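Local coordinates for terminal uridylyltransferase 1 (Trypanosoma brucei, PDB 5HZD), which adds uridines from UTP to the 3' ends of guide RNAs, ribosomal RNAs and some mRNAs in mitochondrial RNA editing, at residues A[94-99]-A[152-157]; A[141-146]-A[170-175]. One frame throughout, in Å; residues are numbered along the deposited sequence.

Contact 1: residues A[94-99]-A[152-157]; sequences ECVVRR and ELLRRV
Val96 meets two leucines of helix 143-156 with one methyl group. Its CG1 stands anti to the backbone N (chi1 176°), which carries this branch out over the facing helix. There CG1 lies 3.8 Å from CB of Leu153 and 4.0 Å from CD2 of Leu154. The Val96 and Leu153 side chains run by one another pointing opposite ways, and Leu154 stands roughly perpendicular to Val96. Leu153 also reaches the backbone: its CD1 is 3.6 Å from Val96 O. The CA atoms of Val96 and Leu153 are 6.8 Å apart, the nearest pair across the two segments.

Val97 turns to another neighbour and touches Val106 of strand 105-109. Arg98 forms a salt bridge to Asp102.

Arg99 returns to the interface with the aliphatic start of its chain. Its CG is 3.8 Å from CD2 of Leu153. Arg99 is modelled in two conformers, so this contact of the exposed Arg99 is less certain than the valine-leucine packing. CD2 of Leu153 also lies 3.4 Å above the guanidinium plane of Arg156, displaced from the centre of the group. On the exposed side of the same helix, Arg156 NE gives a weak hydrogen bond to Glu152 OE2 at 3.5 Å, part of a salt bridge.

Contact between the segments is thus apolar. Leu154 further touches Phe159, and Val157 touches Ala254 of helix 247-254. The axes of the two short segments come within 9.9 Å of each other, with 125° between their directions, so they run obliquely, closer to antiparallel than to parallel. Such helices packed beside a mixed sheet are characteristic of the palm of the nucleotidyltransferase fold shared by DNA polymerase beta and the terminal uridylyltransferases.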
loop_
_atom_site.group_PDB
_atom_site.type_symbol
_atom_site.label_atom_id
_atom_site.label_comp_id
_atom_site.label_asym_id
_atom_site.label_seq_id
_atom_site.Cartn_x
_atom_site.Cartn_y
_atom_site.Cartn_z
ATOM N N GLU A 94 17.997 4.038 -5.227
ATOM C CA GLU A 94 18.481 3.438 -6.466
ATOM C C GLU A 94 19.987 3.518 -6.553
ATOM O O GLU A 94 20.632 2.586 -7.033
ATOM C CB GLU A 94 17.814 4.082 -7.673
ATOM C CG GLU A 94 18.122 3.397 -8.997
ATOM C CD GLU A 94 17.220 3.923 -10.088
ATOM O OE1 GLU A 94 17.712 4.732 -10.910
ATOM O OE2 GLU A 94 16.010 3.552 -10.144
ATOM N N CYS A 95 20.580 4.588 -6.037
ATOM C CA CYS A 95 22.047 4.713 -5.961
ATOM C C CYS A 95 22.658 3.596 -5.156
ATOM O O CYS A 95 23.734 3.070 -5.472
ATOM C CB CYS A 95 22.420 6.021 -5.279
ATOM S SG CYS A 95 22.028 7.501 -6.176
ATOM N N VAL A 96 21.978 3.246 -4.069
ATOM C CA VAL A 96 22.504 2.208 -3.198
ATOM C C VAL A 96 22.378 0.854 -3.885
ATOM O O VAL A 96 23.366 0.092 -3.972
ATOM C CB VAL A 96 21.730 2.162 -1.859
ATOM C CG1 VAL A 96 22.257 0.992 -1.002
ATOM C CG2 VAL A 96 21.851 3.477 -1.123
ATOM N N VAL A 97 21.184 0.527 -4.406
ATOM C CA VAL A 97 21.010 -0.830 -4.924
ATOM C C VAL A 97 21.792 -1.081 -6.202
ATOM O O VAL A 97 22.141 -2.232 -6.469
ATOM C CB VAL A 97 19.545 -1.242 -5.080
ATOM C CG1 VAL A 97 18.796 -1.015 -3.758
ATOM C CG2 VAL A 97 18.912 -0.464 -6.170
ATOM N N ARG A 98 22.105 -0.036 -6.974
ATOM C CA ARG A 98 22.947 -0.265 -8.162
ATOM C C ARG A 98 24.357 -0.699 -7.834
ATOM O O ARG A 98 25.037 -1.240 -8.684
ATOM C CB ARG A 98 22.957 0.962 -9.079
ATOM C CG ARG A 98 21.623 1.115 -9.791
ATOM C CD ARG A 98 21.607 2.286 -10.762
ATOM N NE ARG A 98 22.567 1.996 -11.827
ATOM C CZ ARG A 98 22.888 2.825 -12.813
ATOM N NH1 ARG A 98 23.768 2.435 -13.729
ATOM N NH2 ARG A 98 22.366 4.034 -12.860
ATOM N N ARG A 99 24.823 -0.482 -6.615
ATOM C CA ARG A 99 26.139 -1.006 -6.233
ATOM C C ARG A 99 26.087 -2.526 -6.090
ATOM O O ARG A 99 27.081 -3.206 -6.325
ATOM C CB ARG A 99 26.648 -0.342 -4.946
ATOM C CG ARG A 99 27.836 -1.036 -4.249
ATOM C CD ARG A 99 29.195 -0.857 -4.955
ATOM N NE ARG A 99 29.381 0.456 -5.569
ATOM C CZ ARG A 99 29.780 1.547 -4.922
ATOM N NH1 ARG A 99 30.023 1.501 -3.617
ATOM N NH2 ARG A 99 29.927 2.691 -5.581
ATOM N N GLU A 152 23.523 -4.728 4.050
ATOM C CA GLU A 152 24.905 -4.351 4.349
ATOM C C GLU A 152 25.286 -3.043 3.672
ATOM O O GLU A 152 25.962 -2.209 4.263
ATOM C CB GLU A 152 25.862 -5.458 3.909
ATOM C CG GLU A 152 27.323 -5.115 4.082
ATOM C CD GLU A 152 27.759 -5.078 5.539
ATOM O OE1 GLU A 152 26.947 -5.422 6.436
ATOM O OE2 GLU A 152 28.926 -4.685 5.792
ATOM N N LEU A 153 24.848 -2.852 2.438
ATOM C CA LEU A 153 25.116 -1.573 1.766
ATOM C C LEU A 153 24.472 -0.399 2.503
ATOM O O LEU A 153 25.086 0.686 2.651
ATOM C CB LEU A 153 24.639 -1.596 0.301
ATOM C CG LEU A 153 25.409 -2.527 -0.636
ATOM C CD1 LEU A 153 24.789 -2.531 -2.039
ATOM C CD2 LEU A 153 26.902 -2.147 -0.694
ATOM N N LEU A 154 23.242 -0.588 2.974
ATOM C CA LEU A 154 22.577 0.456 3.740
ATOM C C LEU A 154 23.301 0.758 5.064
ATOM O O LEU A 154 23.493 1.912 5.408
ATOM C CB LEU A 154 21.120 0.081 3.979
ATOM C CG LEU A 154 20.257 0.076 2.726
ATOM C CD1 LEU A 154 18.970 -0.679 3.025
ATOM C CD2 LEU A 154 19.958 1.527 2.239
ATOM N N ARG A 155 23.750 -0.275 5.766
ATOM C CA ARG A 155 24.515 -0.104 7.002
ATOM C C ARG A 155 25.758 0.746 6.705
ATOM O O ARG A 155 26.114 1.631 7.484
ATOM C CB ARG A 155 24.929 -1.479 7.553
ATOM C CG ARG A 155 25.628 -1.468 8.899
ATOM C CD ARG A 155 26.200 -2.857 9.224
ATOM N NE ARG A 155 27.634 -2.798 9.530
ATOM C CZ ARG A 155 28.604 -2.806 8.616
ATOM N NH1 ARG A 155 28.309 -2.865 7.327
ATOM N NH2 ARG A 155 29.876 -2.753 8.990
ATOM N N ARG A 156 26.393 0.506 5.565
ATOM C CA ARG A 156 27.683 1.152 5.273
ATOM C C ARG A 156 27.507 2.614 4.835
ATOM O O ARG A 156 28.463 3.395 4.828
ATOM C CB ARG A 156 28.447 0.384 4.182
ATOM C CG ARG A 156 28.971 -1.006 4.563
ATOM C CD ARG A 156 29.835 -1.578 3.399
ATOM N NE ARG A 156 29.344 -2.854 2.853
ATOM C CZ ARG A 156 29.544 -3.292 1.602
ATOM N NH1 ARG A 156 29.053 -4.479 1.212
ATOM N NH2 ARG A 156 30.226 -2.555 0.727
ATOM N N VAL A 157 26.298 2.995 4.444
ATOM C CA VAL A 157 26.044 4.400 4.047
ATOM C C VAL A 157 25.407 5.164 5.213
ATOM O O VAL A 157 25.072 6.345 5.083
ATOM C CB VAL A 157 25.208 4.463 2.722
ATOM C CG1 VAL A 157 23.738 4.259 2.960
ATOM C CG2 VAL A 157 25.438 5.749 1.966
#

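Contact 2: residues A[141-146]-A[170-175]; sequences PLEKNA and ARVPII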
loop_
_atom_site.group_PDB
_atom_site.type_symbol
_atom_site.label_atom_id
_atom_site.label_comp_id
_atom_site.label_asym_id
_atom_site.label_seq_id
_atom_site.Cartn_x
_atom_site.Cartn_y
_atom_site.Cartn_z
ATOM N N PRO A 141 16.809 -12.565 -8.251
ATOM C CA PRO A 141 17.828 -13.526 -7.844
ATOM C C PRO A 141 17.458 -14.040 -6.462
ATOM O O PRO A 141 16.455 -13.584 -5.922
ATOM C CB PRO A 141 19.100 -12.674 -7.775
ATOM C CG PRO A 141 18.614 -11.296 -7.411
ATOM C CD PRO A 141 17.223 -11.163 -8.020
ATOM N N LEU A 142 18.249 -14.935 -5.882
ATOM C CA LEU A 142 17.825 -15.522 -4.608
ATOM C C LEU A 142 17.614 -14.438 -3.571
ATOM O O LEU A 142 18.529 -13.664 -3.232
ATOM C CB LEU A 142 18.827 -16.562 -4.143
ATOM C CG LEU A 142 18.618 -17.895 -4.897
ATOM C CD1 LEU A 142 19.639 -18.879 -4.513
ATOM C CD2 LEU A 142 17.235 -18.492 -4.626
ATOM N N GLU A 143 16.373 -14.325 -3.117
ATOM C CA GLU A 143 15.989 -13.139 -2.379
ATOM C C GLU A 143 16.564 -13.046 -0.979
ATOM O O GLU A 143 16.773 -11.937 -0.496
ATOM C CB GLU A 143 14.461 -12.985 -2.353
ATOM C CG GLU A 143 13.872 -12.602 -3.699
ATOM C CD GLU A 143 12.393 -12.948 -3.755
ATOM O OE1 GLU A 143 12.082 -14.167 -3.810
ATOM O OE2 GLU A 143 11.572 -12.018 -3.748
ATOM N N LYS A 144 16.809 -14.185 -0.318
ATOM C CA LYS A 144 17.429 -14.114 0.994
ATOM C C LYS A 144 18.799 -13.420 0.878
ATOM O O LYS A 144 19.224 -12.644 1.756
ATOM C CB LYS A 144 17.582 -15.525 1.581
ATOM C CG LYS A 144 18.468 -15.604 2.806
ATOM C CD LYS A 144 18.644 -17.038 3.306
ATOM C CE LYS A 144 19.813 -17.136 4.291
ATOM N NZ LYS A 144 19.739 -16.115 5.386
ATOM N N ASN A 145 19.496 -13.703 -0.224
ATOM C CA ASN A 145 20.833 -13.128 -0.360
ATOM C C ASN A 145 20.765 -11.672 -0.759
ATOM O O ASN A 145 21.584 -10.859 -0.312
ATOM C CB ASN A 145 21.672 -13.943 -1.361
ATOM C CG ASN A 145 21.858 -15.343 -0.901
ATOM O OD1 ASN A 145 22.076 -15.572 0.285
ATOM N ND2 ASN A 145 21.760 -16.289 -1.816
ATOM N N ALA A 146 19.777 -11.322 -1.583
ATOM C CA ALA A 146 19.546 -9.940 -1.974
ATOM C C ALA A 146 19.245 -9.096 -0.729
ATOM O O ALA A 146 19.775 -7.993 -0.550
ATOM C CB ALA A 146 18.385 -9.870 -2.973
ATOM N N ALA A 170 11.008 -14.539 5.342
ATOM C CA ALA A 170 9.571 -14.465 5.100
ATOM C C ALA A 170 9.236 -15.146 3.770
ATOM O O ALA A 170 10.134 -15.472 2.992
ATOM C CB ALA A 170 9.127 -13.035 5.069
ATOM N N ARG A 171 7.948 -15.350 3.500
ATOM C CA ARG A 171 7.528 -15.985 2.253
ATOM C C ARG A 171 7.995 -15.122 1.086
ATOM O O ARG A 171 8.408 -15.623 0.035
ATOM C CB ARG A 171 6.007 -16.141 2.223
ATOM C CG ARG A 171 5.511 -17.399 1.521
ATOM C CD ARG A 171 3.993 -17.382 1.390
ATOM N NE ARG A 171 3.505 -16.080 0.929
ATOM C CZ ARG A 171 3.431 -15.709 -0.347
ATOM N NH1 ARG A 171 3.815 -16.538 -1.307
ATOM N NH2 ARG A 171 2.971 -14.503 -0.664
ATOM N N VAL A 172 7.922 -13.813 1.294
ATOM C CA VAL A 172 8.506 -12.848 0.378
ATOM C C VAL A 172 9.579 -12.115 1.189
ATOM O O VAL A 172 9.245 -11.279 2.028
ATOM C CB VAL A 172 7.457 -11.843 -0.129
ATOM C CG1 VAL A 172 8.063 -10.917 -1.156
ATOM C CG2 VAL A 172 6.260 -12.573 -0.737
ATOM N N PRO A 173 10.867 -12.457 0.982
ATOM C CA PRO A 173 11.876 -11.752 1.780
ATOM C C PRO A 173 11.923 -10.276 1.442
ATOM O O PRO A 173 11.816 -9.883 0.277
ATOM C CB PRO A 173 13.188 -12.406 1.338
ATOM C CG PRO A 173 12.750 -13.778 0.841
ATOM C CD PRO A 173 11.471 -13.495 0.133
ATOM N N ILE A 174 12.058 -9.445 2.470
ATOM C CA ILE A 174 12.052 -7.997 2.292
ATOM C C ILE A 174 13.001 -7.369 3.301
ATOM O O ILE A 174 13.509 -8.043 4.202
ATOM C CB ILE A 174 10.651 -7.373 2.489
ATOM C CG1 ILE A 174 10.113 -7.702 3.887
ATOM C CG2 ILE A 174 9.673 -7.881 1.437
ATOM C CD1 ILE A 174 8.878 -6.839 4.254
ATOM N N ILE A 175 13.274 -6.079 3.104
ATOM C CA ILE A 175 13.928 -5.262 4.116
ATOM C C ILE A 175 12.917 -4.241 4.592
ATOM O O ILE A 175 12.322 -3.541 3.791
ATOM C CB ILE A 175 15.144 -4.488 3.527
ATOM C CG1 ILE A 175 16.231 -5.474 3.067
ATOM C CG2 ILE A 175 15.721 -3.546 4.614
ATOM C CD1 ILE A 175 17.357 -4.789 2.272
HETATM O O HOH W 1 11.070 -9.657 -2.414
#
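Glu143 lies across Pro173 at about a right angle, and its chain can be followed from the ring to a water. CB sits against the proline ring, 3.7 Å from Pro173 CG and a little farther from its CB and CD. CG stands anti to the carbonyl carbon (chi1 -71°), and the chain runs on extended from there. This brings the carboxylate over Pro173 CD: CD of Glu143 is 4.0 Å from Pro173 CD, and OE1 lies at the same distance from that ring carbon. OE2 accepts a hydrogen bond from a water at 2.8 Å. The same water donates to Pro173 O, also at 2.8 Å. It therefore links two acceptors, using both of its hydrogens. OE2 has a second, charged partner in Arg290 NE, a salt bridge that probably fixes the carboxylate. Apolar contact at the root and polar ties at the tip thus share one side chain. The neighbouring Lys144 adds its backbone N, 4.2 Å from Pro173 CG, while its NZ hydrogen-bonds to His169.

The loop before Pro173 carries Arg171, a probable RNA-binding residue by analogy with relatives.

Pro173 leads into strand 174-177, which pairs through Ile174 with Ile167 and through Ile175 with Leu287, and Pro173 and Ile175 both touch Val147, so the strand's start packs against helix 143-156.

Overall arrangement
Both contacts use helix 143-156 of the palm domain, contact 2 at its N-terminal end and contact 1 at its C-terminal end. Their centres are 16 Å apart, and their nearest atoms come within about 4 Å without touching. Contact 1 joins two helices, is largely buried, and works through branched aliphatic side chains, with the charged groups at its exposed margin. Contact 2 joins the helix start to a loop and strand, is partly buried, and combines proline packing with a water bridge and a nearby salt bridge. Helix 143-156 thus packs on helix 80-100 at its C-terminal end and, at its N-terminal end, on the loop into strand 174-177, where Val172 lies near the probable catalytic residues.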